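Local structure of luciferase-like enzymeAMP-CoA-ligase (Zophobas atratus, 4W8O) at residues K44-T47 with T53-T56; N83-I88 with G154-M159; Q257-Y262 with S289-L294; S331-H334 with H340-D343; L358-P363 with E367-N372. The protein probably activates carboxylic acids with ATP as an AMP-CoA-ligase of the adenylate-forming ANL superfamily, being a luciferase-like enzyme from a nonluminescent mealworm. All coordinates share one frame; numbering follows the deposited sequence.

Contact 1: K44-T47 with T53-T56; sequences KSET and TRST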
# COMPACT_ATOMS: atom_id res chain seq x y z
N LYS A 44 13.42 17.53 -3.58
CA LYS A 44 12.37 18.50 -3.24
C LYS A 44 11.47 17.86 -2.19
O LYS A 44 11.33 16.64 -2.14
CB LYS A 44 11.55 18.87 -4.48
CG LYS A 44 12.34 19.38 -5.67
CD LYS A 44 13.03 20.69 -5.36
CE LYS A 44 13.90 21.13 -6.53
NZ LYS A 44 14.94 22.09 -6.09
N SER A 45 10.87 18.69 -1.35
CA SER A 45 10.02 18.21 -0.28
C SER A 45 8.77 19.07 -0.16
O SER A 45 8.68 20.12 -0.78
CB SER A 45 10.78 18.21 1.05
OG SER A 45 10.94 19.52 1.54
N GLU A 46 7.80 18.60 0.62
CA GLU A 46 6.57 19.35 0.84
C GLU A 46 6.00 19.03 2.22
O GLU A 46 6.03 17.88 2.66
CB GLU A 46 5.55 19.03 -0.25
CG GLU A 46 4.32 19.95 -0.22
CD GLU A 46 3.30 19.65 -1.31
OE1 GLU A 46 3.46 18.66 -2.06
OE2 GLU A 46 2.32 20.41 -1.42
N THR A 47 5.48 20.06 2.88
CA THR A 47 4.91 19.90 4.21
C THR A 47 3.47 19.42 4.14
O THR A 47 2.83 19.51 3.09
CB THR A 47 4.93 21.22 4.99
OG1 THR A 47 4.18 22.20 4.27
CG2 THR A 47 6.35 21.70 5.18
N THR A 53 -3.29 22.35 1.49
CA THR A 53 -3.71 23.48 0.67
C THR A 53 -3.96 23.06 -0.77
O THR A 53 -5.00 23.39 -1.35
CB THR A 53 -2.65 24.61 0.71
OG1 THR A 53 -2.50 25.05 2.06
CG2 THR A 53 -3.06 25.79 -0.16
N ARG A 54 -3.02 22.32 -1.35
CA ARG A 54 -3.13 21.95 -2.76
C ARG A 54 -4.25 20.94 -2.98
O ARG A 54 -5.03 21.08 -3.92
CB ARG A 54 -1.80 21.42 -3.29
CG ARG A 54 -0.68 22.46 -3.26
CD ARG A 54 0.39 22.17 -4.30
NE ARG A 54 1.07 20.89 -4.05
CZ ARG A 54 1.55 20.07 -4.99
NH1 ARG A 54 1.42 20.35 -6.29
NH2 ARG A 54 2.15 18.94 -4.64
N SER A 55 -4.36 19.95 -2.09
CA SER A 55 -5.41 18.94 -2.19
C SER A 55 -6.80 19.54 -1.99
O SER A 55 -7.75 19.12 -2.63
CB SER A 55 -5.17 17.79 -1.20
OG SER A 55 -5.15 18.25 0.14
N THR A 56 -6.92 20.51 -1.08
CA THR A 56 -8.20 21.19 -0.85
C THR A 56 -8.65 21.91 -2.13
O THR A 56 -9.80 21.81 -2.54
CB THR A 56 -8.12 22.18 0.33
OG1 THR A 56 -7.84 21.45 1.54
CG2 THR A 56 -9.42 22.96 0.50
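E46 and R54 make up the whole of this contact, a side-on salt bridge in which two nitrogens of the guanidinium each take one carboxylate oxygen. R54 NH2 lies 2.9 Å from E46 OE1, and R54 NE lies 3.0 Å from E46 OE2. Both oxygens are met on their syn side, yet the two flat groups are not coplanar: their planes stand 45° apart, so each N-H reaches its oxygen tilted from the carboxylate plane. E46 gets there by a fully extended chain, CG lying opposite the backbone N (chi1 -170°), whereas R54 bends at chi3 to turn its NE edge to the acid. The fold at this point is a strand running straight into a helix: 44-47, an outermost strand of the mixed nine-stranded sheet, ends at T47, the N-cap of helix 48-64, and the bridge spans that junction to the second turn of the helix. Further bonds hold both charges in place. E46 OE2 also pairs with S50 OG and E46 OE1 with Q37 NE2 of the adjacent strand. With R54, S50 and Q37 around it, the buried carboxylate would probably stay ionised. R54 NH1, in turn, forms a second salt bridge with D82.

Contact 2: N83-I88 with G154-M159; sequences NSIPLI and GTFAEM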
# COMPACT_ATOMS: atom_id res chain seq x y z
N ASN A 83 1.56 13.22 -7.63
CA ASN A 83 0.69 12.11 -8.00
C ASN A 83 -0.35 11.73 -6.95
O ASN A 83 -1.45 11.28 -7.30
CB ASN A 83 1.50 10.87 -8.44
CG ASN A 83 2.07 10.11 -7.27
OD1 ASN A 83 2.88 10.63 -6.52
ND2 ASN A 83 1.68 8.85 -7.14
N SER A 84 -0.03 11.93 -5.67
CA SER A 84 -1.00 11.63 -4.61
C SER A 84 -1.96 12.80 -4.29
O SER A 84 -2.98 12.59 -3.62
CB SER A 84 -0.27 11.17 -3.33
OG SER A 84 0.44 12.24 -2.73
N ILE A 85 -1.68 14.00 -4.78
CA ILE A 85 -2.50 15.18 -4.42
C ILE A 85 -3.97 15.03 -4.85
O ILE A 85 -4.87 15.25 -4.04
CB ILE A 85 -1.92 16.50 -4.98
CG1 ILE A 85 -0.49 16.74 -4.46
CG2 ILE A 85 -2.81 17.69 -4.63
CD1 ILE A 85 -0.35 16.69 -2.95
N PRO A 86 -4.22 14.66 -6.13
CA PRO A 86 -5.60 14.48 -6.56
C PRO A 86 -6.28 13.21 -6.01
O PRO A 86 -7.51 13.14 -5.99
CB PRO A 86 -5.50 14.46 -8.09
CG PRO A 86 -4.09 14.11 -8.40
CD PRO A 86 -3.25 14.46 -7.22
N LEU A 87 -5.48 12.24 -5.58
CA LEU A 87 -6.00 11.07 -4.88
C LEU A 87 -6.55 11.47 -3.51
O LEU A 87 -7.67 11.09 -3.13
CB LEU A 87 -4.90 10.01 -4.74
CG LEU A 87 -5.34 8.68 -4.12
CD1 LEU A 87 -4.64 7.52 -4.81
CD2 LEU A 87 -5.09 8.63 -2.63
N ILE A 88 -5.75 12.23 -2.77
CA ILE A 88 -6.14 12.78 -1.47
C ILE A 88 -7.38 13.65 -1.62
O ILE A 88 -8.32 13.54 -0.84
CB ILE A 88 -4.99 13.64 -0.86
CG1 ILE A 88 -3.82 12.74 -0.45
CG2 ILE A 88 -5.47 14.45 0.33
CD1 ILE A 88 -2.49 13.47 -0.38
N GLY A 154 -7.31 18.42 -19.89
CA GLY A 154 -7.05 19.28 -18.74
C GLY A 154 -5.71 18.96 -18.11
O GLY A 154 -5.11 17.93 -18.40
N THR A 155 -5.24 19.84 -17.23
CA THR A 155 -3.94 19.67 -16.59
C THR A 155 -4.08 19.71 -15.08
O THR A 155 -5.04 20.30 -14.55
CB THR A 155 -2.96 20.78 -17.00
OG1 THR A 155 -3.45 22.04 -16.54
CG2 THR A 155 -2.81 20.82 -18.50
N PHE A 156 -3.13 19.10 -14.39
CA PHE A 156 -3.10 19.12 -12.93
C PHE A 156 -2.94 20.54 -12.40
O PHE A 156 -3.58 20.92 -11.42
CB PHE A 156 -1.98 18.22 -12.40
CG PHE A 156 -1.72 18.37 -10.93
CD1 PHE A 156 -2.61 17.84 -10.00
CD2 PHE A 156 -0.61 19.06 -10.48
CE1 PHE A 156 -2.38 17.99 -8.64
CE2 PHE A 156 -0.38 19.22 -9.12
CZ PHE A 156 -1.26 18.68 -8.20
N ALA A 157 -2.08 21.32 -13.04
CA ALA A 157 -1.85 22.72 -12.67
C ALA A 157 -3.15 23.53 -12.66
O ALA A 157 -3.33 24.39 -11.79
CB ALA A 157 -0.84 23.35 -13.61
N GLU A 158 -4.04 23.27 -13.62
CA GLU A 158 -5.36 23.90 -13.64
C GLU A 158 -6.22 23.51 -12.44
O GLU A 158 -6.94 24.35 -11.90
CB GLU A 158 -6.11 23.54 -14.93
CG GLU A 158 -5.66 24.34 -16.13
CD GLU A 158 -6.03 23.69 -17.46
OE1 GLU A 158 -6.82 22.72 -17.49
OE2 GLU A 158 -5.51 24.17 -18.49
N MET A 159 -6.14 22.24 -12.04
CA MET A 159 -6.92 21.75 -10.89
C MET A 159 -6.46 22.35 -9.55
O MET A 159 -7.23 22.35 -8.58
CB MET A 159 -6.87 20.21 -10.81
CG MET A 159 -7.54 19.47 -11.96
SD MET A 159 -9.30 19.87 -12.14
CE MET A 159 -9.96 19.05 -10.69
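The ring of F156 reaches across to I85 and P86 with its far end, CE1 and CZ making the closest approaches. I85 CB is 3.9 Å from F156 CZ, and I85 CG2 lies 4.0 Å from the same atom; P86 CD comes to 3.9 Å from F156 CE1. Both aliphatic groups approach the ring obliquely, and both side chains run at about a right angle to that of F156. In I85 the CG2 branch faces the ring because it is placed opposite the backbone N, with CG1 turned the other way (chi1 -59°). F156 in turn projects from the first turn of helix 156-159 with CG opposite its own backbone N (chi1 169°). That short helix opens with a capping box: E158 N donates to T155 OG1 over 3.2 Å, and T155 N donates back to E158 OE1 over 3.3 Å, the latter from above the carboxylate plane. The box fixes the turn where strand 154-155, at the outer end of the eight-stranded mixed sheet, passes into the helix that carries F156. All three touching residues are buried, in apolar packing without a hydrogen bond across the segments. F147 of strand 143-147 meets the F156 ring with planes about 50° apart and also touches P86, while R54 of helix 48-64 packs on both I85 and F156.

Contact 3: Q257-Y262 with S289-L294; sequences QMIEKY and SSFRCL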
# COMPACT_ATOMS: atom_id res chain seq x y z
N GLN A 257 23.14 6.60 -0.33
CA GLN A 257 23.25 8.06 -0.29
C GLN A 257 21.99 8.71 0.29
O GLN A 257 22.08 9.65 1.10
CB GLN A 257 23.52 8.63 -1.68
CG GLN A 257 24.92 8.36 -2.20
CD GLN A 257 25.04 8.50 -3.71
OE1 GLN A 257 24.18 9.07 -4.37
NE2 GLN A 257 26.13 7.98 -4.25
N MET A 258 20.82 8.23 -0.12
CA MET A 258 19.55 8.79 0.38
C MET A 258 19.38 8.52 1.87
O MET A 258 18.92 9.40 2.60
CB MET A 258 18.35 8.24 -0.41
CG MET A 258 18.18 8.86 -1.79
SD MET A 258 16.74 8.22 -2.68
CE MET A 258 17.21 8.60 -4.37
N ILE A 259 19.76 7.33 2.33
CA ILE A 259 19.72 7.01 3.77
C ILE A 259 20.57 7.99 4.57
O ILE A 259 20.16 8.48 5.62
CB ILE A 259 20.19 5.57 4.06
CG1 ILE A 259 19.14 4.57 3.55
CG2 ILE A 259 20.40 5.36 5.56
CD1 ILE A 259 19.64 3.15 3.45
N GLU A 260 21.76 8.29 4.05
CA GLU A 260 22.62 9.30 4.64
C GLU A 260 22.02 10.70 4.54
O GLU A 260 21.94 11.42 5.54
CB GLU A 260 23.97 9.29 3.94
CG GLU A 260 25.00 10.20 4.57
CD GLU A 260 26.37 9.99 3.97
OE1 GLU A 260 27.21 9.37 4.63
OE2 GLU A 260 26.57 10.41 2.81
N LYS A 261 21.60 11.07 3.33
CA LYS A 261 21.16 12.44 3.04
C LYS A 261 19.90 12.86 3.79
O LYS A 261 19.81 13.99 4.26
CB LYS A 261 20.94 12.64 1.54
CG LYS A 261 20.60 14.08 1.16
CD LYS A 261 20.59 14.29 -0.35
CE LYS A 261 20.38 15.76 -0.70
NZ LYS A 261 21.53 16.63 -0.30
N TYR A 262 18.92 11.97 3.89
CA TYR A 262 17.65 12.30 4.54
C TYR A 262 17.53 11.69 5.94
O TYR A 262 16.52 11.88 6.61
CB TYR A 262 16.47 11.87 3.65
CG TYR A 262 16.52 12.51 2.28
CD1 TYR A 262 16.35 13.88 2.14
CD2 TYR A 262 16.77 11.75 1.14
CE1 TYR A 262 16.40 14.48 0.89
CE2 TYR A 262 16.83 12.35 -0.11
CZ TYR A 262 16.65 13.71 -0.23
OH TYR A 262 16.71 14.31 -1.46
N SER A 289 23.84 5.40 10.20
CA SER A 289 23.47 5.20 11.61
C SER A 289 22.01 5.55 11.94
O SER A 289 21.51 5.12 12.97
CB SER A 289 24.42 5.98 12.54
OG SER A 289 24.36 7.37 12.29
N SER A 290 21.35 6.31 11.07
CA SER A 290 19.93 6.65 11.26
C SER A 290 18.99 5.48 10.95
O SER A 290 17.83 5.48 11.37
CB SER A 290 19.55 7.83 10.36
OG SER A 290 19.53 7.44 8.99
N PHE A 291 19.48 4.49 10.21
CA PHE A 291 18.62 3.44 9.66
C PHE A 291 18.26 2.40 10.72
O PHE A 291 19.14 1.86 11.38
CB PHE A 291 19.32 2.77 8.48
CG PHE A 291 18.41 1.93 7.64
CD1 PHE A 291 17.47 2.52 6.80
CD2 PHE A 291 18.50 0.54 7.67
CE1 PHE A 291 16.64 1.75 6.01
CE2 PHE A 291 17.66 -0.23 6.89
CZ PHE A 291 16.73 0.37 6.06
N ARG A 292 16.97 2.12 10.86
CA ARG A 292 16.48 1.20 11.90
C ARG A 292 15.72 -0.03 11.40
O ARG A 292 15.59 -1.00 12.14
CB ARG A 292 15.57 1.96 12.87
CG ARG A 292 16.26 3.09 13.62
CD ARG A 292 17.10 2.58 14.77
NE ARG A 292 17.86 3.68 15.38
CZ ARG A 292 18.98 4.19 14.88
NH1 ARG A 292 19.51 3.70 13.77
NH2 ARG A 292 19.59 5.19 15.51
N CYS A 293 15.22 -0.00 10.17
CA CYS A 293 14.28 -1.03 9.74
C CYS A 293 14.24 -1.24 8.22
O CYS A 293 13.82 -0.36 7.47
CB CYS A 293 12.88 -0.66 10.25
SG CYS A 293 11.68 -1.99 10.11
N LEU A 294 14.66 -2.42 7.77
CA LEU A 294 14.52 -2.80 6.37
C LEU A 294 13.31 -3.73 6.24
O LEU A 294 13.34 -4.86 6.73
CB LEU A 294 15.79 -3.50 5.86
CG LEU A 294 15.97 -3.53 4.34
CD1 LEU A 294 17.40 -3.91 3.97
CD2 LEU A 294 14.99 -4.48 3.67
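I259 and F291 mark the closest backbone approach, with CA atoms 7.0 Å apart, where the last turns of helix 252-262 pass the loop that leads into strand 293-297. The helical side is regular, K261 N bonding to Q257 O over 2.7 Å and Y262 N to M258 O over 2.9 Å. On the other side, 289-292 is loop, and the chain becomes strand at C293. No hydrogen bond links the two segments directly, so the join rests on side-chain packing. I259 uses both branches. Its CD1 comes to 4.0 Å from F291 CD1, approaching the ring obliquely, while its CG2 lies 4.0 Å from F291 CB, nearer the root of the same side chain. The spread follows from chi1 of -70°, which puts CG1 opposite the carbonyl carbon and CG2 opposite the backbone N, one branch for the ring and one for the stem. S290 OG comes to 3.6 Å from I259 O and 4.1 Å from I259 CG2, but its hydrogen bond goes to L264 O. The loop is braced from within by R292, whose NH1 meets S289 O in the guanidinium plane at 2.6 Å, with an N-H...O angle of 163°. The F291 ring also meets that of F313, with planes at about 40°. Helix 252-262 connects the parallel strands 243-246 and 266-268, a beta-alpha-beta unit of the mixed nine-stranded sheet, and here packs on the loop leading into 293-297, the parallel strand next to 266-268.

Contact 4: S331-H334 with H340-D343; sequences SIFH and HLID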
# COMPACT_ATOMS: atom_id res chain seq x y z
N SER A 331 1.41 -11.32 8.55
CA SER A 331 2.40 -11.74 9.54
C SER A 331 3.69 -10.95 9.39
O SER A 331 4.07 -10.57 8.28
CB SER A 331 2.66 -13.24 9.46
OG SER A 331 3.17 -13.62 8.19
N ILE A 332 4.33 -10.71 10.53
CA ILE A 332 5.58 -9.96 10.63
C ILE A 332 6.06 -10.03 12.08
O ILE A 332 5.25 -10.18 12.99
CB ILE A 332 5.38 -8.48 10.21
CG1 ILE A 332 6.73 -7.75 10.13
CG2 ILE A 332 4.45 -7.77 11.17
CD1 ILE A 332 6.68 -6.48 9.30
N PHE A 333 7.37 -9.93 12.31
CA PHE A 333 7.89 -9.88 13.68
C PHE A 333 7.78 -8.46 14.25
O PHE A 333 8.12 -7.49 13.58
CB PHE A 333 9.35 -10.33 13.76
CG PHE A 333 9.54 -11.82 13.71
CD1 PHE A 333 8.90 -12.65 14.63
CD2 PHE A 333 10.38 -12.39 12.76
CE1 PHE A 333 9.09 -14.02 14.59
CE2 PHE A 333 10.57 -13.77 12.72
CZ PHE A 333 9.92 -14.59 13.64
N HIS A 334 7.31 -8.36 15.49
CA HIS A 334 7.34 -7.10 16.23
C HIS A 334 8.80 -6.75 16.58
O HIS A 334 9.53 -7.60 17.11
CB HIS A 334 6.50 -7.21 17.49
CG HIS A 334 6.22 -5.90 18.14
ND1 HIS A 334 7.17 -5.21 18.87
CD2 HIS A 334 5.11 -5.12 18.16
CE1 HIS A 334 6.66 -4.09 19.32
NE2 HIS A 334 5.41 -4.00 18.90
N HIS A 340 14.33 -11.17 20.02
CA HIS A 340 15.03 -12.44 20.18
C HIS A 340 14.84 -13.37 18.98
O HIS A 340 15.81 -13.91 18.45
CB HIS A 340 14.59 -13.14 21.48
CG HIS A 340 13.31 -12.61 22.04
ND1 HIS A 340 13.27 -11.71 23.09
CD2 HIS A 340 12.02 -12.83 21.69
CE1 HIS A 340 12.01 -11.42 23.37
NE2 HIS A 340 11.23 -12.08 22.53
N LEU A 341 13.59 -13.54 18.54
CA LEU A 341 13.27 -14.45 17.43
C LEU A 341 13.76 -13.94 16.08
O LEU A 341 14.03 -14.73 15.17
CB LEU A 341 11.76 -14.71 17.35
CG LEU A 341 11.05 -15.26 18.59
CD1 LEU A 341 9.66 -15.77 18.22
CD2 LEU A 341 11.87 -16.35 19.27
N ILE A 342 13.89 -12.62 15.95
CA ILE A 342 14.37 -12.00 14.71
C ILE A 342 15.80 -12.43 14.36
O ILE A 342 16.19 -12.40 13.18
CB ILE A 342 14.21 -10.46 14.80
CG1 ILE A 342 12.73 -10.09 14.71
CG2 ILE A 342 14.98 -9.75 13.68
CD1 ILE A 342 12.38 -8.72 15.25
N ASP A 343 16.57 -12.87 15.36
CA ASP A 343 17.94 -13.37 15.14
C ASP A 343 18.04 -14.90 15.23
O ASP A 343 19.13 -15.44 15.40
CB ASP A 343 18.89 -12.76 16.17
CG ASP A 343 18.56 -11.31 16.48
OD1 ASP A 343 18.53 -10.49 15.54
OD2 ASP A 343 18.32 -11.00 17.66
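F333 packs against L341 and I342 through apolar contacts that account for most of the buried surface. I342 CG1 presses on the stem of the aromatic residue, 3.5 Å from F333 CB, and its CD1 follows at 3.7 Å from the same atom; the two side chains slide past each other in opposite directions. L341 comes to the far end of the ring instead, its CB 3.9 Å from F333 CE1, with the side chains crossing at about a right angle. Both partners lie obliquely to the ring. In I342, chi1 of -71° sets CG1 opposite the carbonyl carbon, and from there the end of the side chain is carried closer to F333 and H334.

The remaining contact is between an apolar and a polar atom: I342 CD1 sits 3.6 Å from H334 O. Hydrogen bonds do not cross the two segments; the intervening turn is held instead by D338, whose OD2 accepts from H334 N, and by D337 N, bonded to H334 ND1. I342 also touches Q317 and L319 of strand 317-324. The pattern is that of a short helical turn, 339-342, folded back over the end of strand 328-332, near one edge of the large mixed sheet of the AMP-binding domain.

Contact 5: L358-P363 with E367-N372; sequences LKIVNP and EIVGPN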
# COMPACT_ATOMS: atom_id res chain seq x y z
N LEU A 358 -5.38 -16.18 12.11
CA LEU A 358 -4.80 -17.00 11.04
C LEU A 358 -4.92 -18.48 11.36
O LEU A 358 -4.57 -18.92 12.47
CB LEU A 358 -3.33 -16.63 10.82
CG LEU A 358 -2.65 -17.28 9.60
CD1 LEU A 358 -1.59 -16.35 9.04
CD2 LEU A 358 -2.03 -18.64 9.92
N LYS A 359 -5.44 -19.25 10.41
CA LYS A 359 -5.55 -20.69 10.57
C LYS A 359 -5.00 -21.42 9.35
O LYS A 359 -4.94 -20.86 8.25
CB LYS A 359 -7.01 -21.10 10.84
CG LYS A 359 -7.97 -20.83 9.69
CD LYS A 359 -9.40 -21.19 10.05
CE LYS A 359 -10.31 -21.10 8.83
NZ LYS A 359 -11.74 -21.42 9.11
N ILE A 360 -4.56 -22.66 9.58
CA ILE A 360 -4.13 -23.57 8.52
C ILE A 360 -5.18 -24.66 8.41
O ILE A 360 -5.48 -25.33 9.40
CB ILE A 360 -2.78 -24.25 8.85
CG1 ILE A 360 -1.72 -23.22 9.26
CG2 ILE A 360 -2.30 -25.09 7.68
CD1 ILE A 360 -1.17 -22.40 8.13
N VAL A 361 -5.75 -24.84 7.21
CA VAL A 361 -6.82 -25.81 7.01
C VAL A 361 -6.42 -26.91 6.03
O VAL A 361 -5.91 -26.64 4.94
CB VAL A 361 -8.11 -25.12 6.50
CG1 VAL A 361 -9.17 -26.15 6.11
CG2 VAL A 361 -8.65 -24.19 7.56
N ASN A 362 -6.64 -28.15 6.45
CA ASN A 362 -6.54 -29.30 5.57
C ASN A 362 -7.73 -29.30 4.60
O ASN A 362 -8.86 -29.45 5.04
CB ASN A 362 -6.52 -30.58 6.41
CG ASN A 362 -6.79 -31.82 5.60
OD1 ASN A 362 -6.55 -31.86 4.39
ND2 ASN A 362 -7.31 -32.85 6.26
N PRO A 363 -7.48 -29.15 3.29
CA PRO A 363 -8.60 -28.99 2.34
C PRO A 363 -9.60 -30.17 2.35
O PRO A 363 -10.75 -29.98 2.73
CB PRO A 363 -7.91 -28.84 0.98
CG PRO A 363 -6.52 -29.34 1.17
CD PRO A 363 -6.17 -29.13 2.61
N GLU A 367 -10.53 -29.01 7.94
CA GLU A 367 -10.40 -28.91 9.39
C GLU A 367 -9.08 -28.24 9.74
O GLU A 367 -8.10 -28.42 9.04
CB GLU A 367 -10.45 -30.30 9.99
CG GLU A 367 -11.08 -30.35 11.38
CD GLU A 367 -11.15 -31.76 11.93
OE1 GLU A 367 -11.72 -31.93 13.02
OE2 GLU A 367 -10.64 -32.69 11.26
N ILE A 368 -9.05 -27.47 10.83
CA ILE A 368 -7.83 -26.72 11.18
C ILE A 368 -6.80 -27.66 11.80
O ILE A 368 -7.15 -28.58 12.53
CB ILE A 368 -8.07 -25.44 12.04
CG1 ILE A 368 -7.69 -25.62 13.52
CG2 ILE A 368 -9.49 -24.89 11.86
CD1 ILE A 368 -8.72 -26.31 14.39
N VAL A 369 -5.53 -27.41 11.51
CA VAL A 369 -4.46 -28.32 11.92
C VAL A 369 -3.50 -27.66 12.90
O VAL A 369 -3.50 -26.44 13.08
CB VAL A 369 -3.69 -28.90 10.71
CG1 VAL A 369 -4.61 -29.72 9.83
CG2 VAL A 369 -3.02 -27.79 9.90
N GLY A 370 -2.69 -28.50 13.53
CA GLY A 370 -1.69 -28.07 14.49
C GLY A 370 -0.42 -27.60 13.84
O GLY A 370 -0.35 -27.49 12.60
N PRO A 371 0.61 -27.32 14.65
CA PRO A 371 1.89 -26.85 14.13
C PRO A 371 2.62 -27.95 13.35
O PRO A 371 2.41 -29.13 13.63
CB PRO A 371 2.66 -26.45 15.39
CG PRO A 371 2.07 -27.28 16.48
CD PRO A 371 0.63 -27.46 16.12
N ASN A 372 3.45 -27.55 12.40
CA ASN A 372 4.18 -28.48 11.52
C ASN A 372 3.27 -29.42 10.72
O ASN A 372 3.60 -30.59 10.50
CB ASN A 372 5.21 -29.29 12.32
CG ASN A 372 6.22 -28.40 13.02
OD1 ASN A 372 7.02 -27.73 12.36
ND2 ASN A 372 6.18 -28.38 14.34
O HOH W 1 -4.66 -23.75 12.27
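V369 turns CG2 toward I360 by taking chi1 of -63°, which sets CG1 opposite the carbonyl carbon and CG2 between the backbone N and that carbon. I360 offers its CG2, placed opposite the backbone N by chi1 of -51°, and the two methyls meet at 3.6 Å. V369 CG1 is left for the stem of N362, reaching N362 CB at 4.0 Å. K359 and I368 cross at about a right angle, the lysine chain passing I368 CG2 with its CD at 4.1 Å.

Between these side chains runs the antiparallel backbone ladder, V361 and I368 on one face, N362 and E367 on the other. V369 N donates to I360 O over 3.0 Å, close to the line of the C=O bond, and N362 N donates to E367 O over 3.0 Å, with the donor tilted from the carbonyl plane. V361 and I368 form a non-hydrogen-bonded pair, CA atoms 4.4 Å apart, and I368 CA adds a CA-H...O contact to I360 O at 3.3 Å. Past it a water bridges the strands, accepting from I360 N and lying within donating distance of V369 O.

The ladder belongs to the hairpin of strands 357-362 and 367-380 in the antiparallel five-stranded sheet. Strand 6-7 flanks 357-362 on its other side, bonding through L6 to L358, while Y411 of strand 403-411 bonds to V369 O and the K359 ammonium reaches D398.

In the fold
From the N terminus the contacts come in series, each closing before the next opens, so none nests in or crosses another. Contact 1 closes a short strand-to-helix link at the edge of the nine-stranded sheet. Contact 2 spans 65 intervening residues and ties helix 85-92 to the outer end of the eight-stranded sheet; it touches contact 1, centres about 11 Å apart, through R54, I85 and F156. Contact 3 closes 26 residues and contact 4 only five, both on the nine-stranded sheet that contact 1 also reaches. Contact 5 closes the three-residue turn of the hairpin in the antiparallel sheet, its centre about 48 Å from that of contact 1, on the opposite side of the chain's centre.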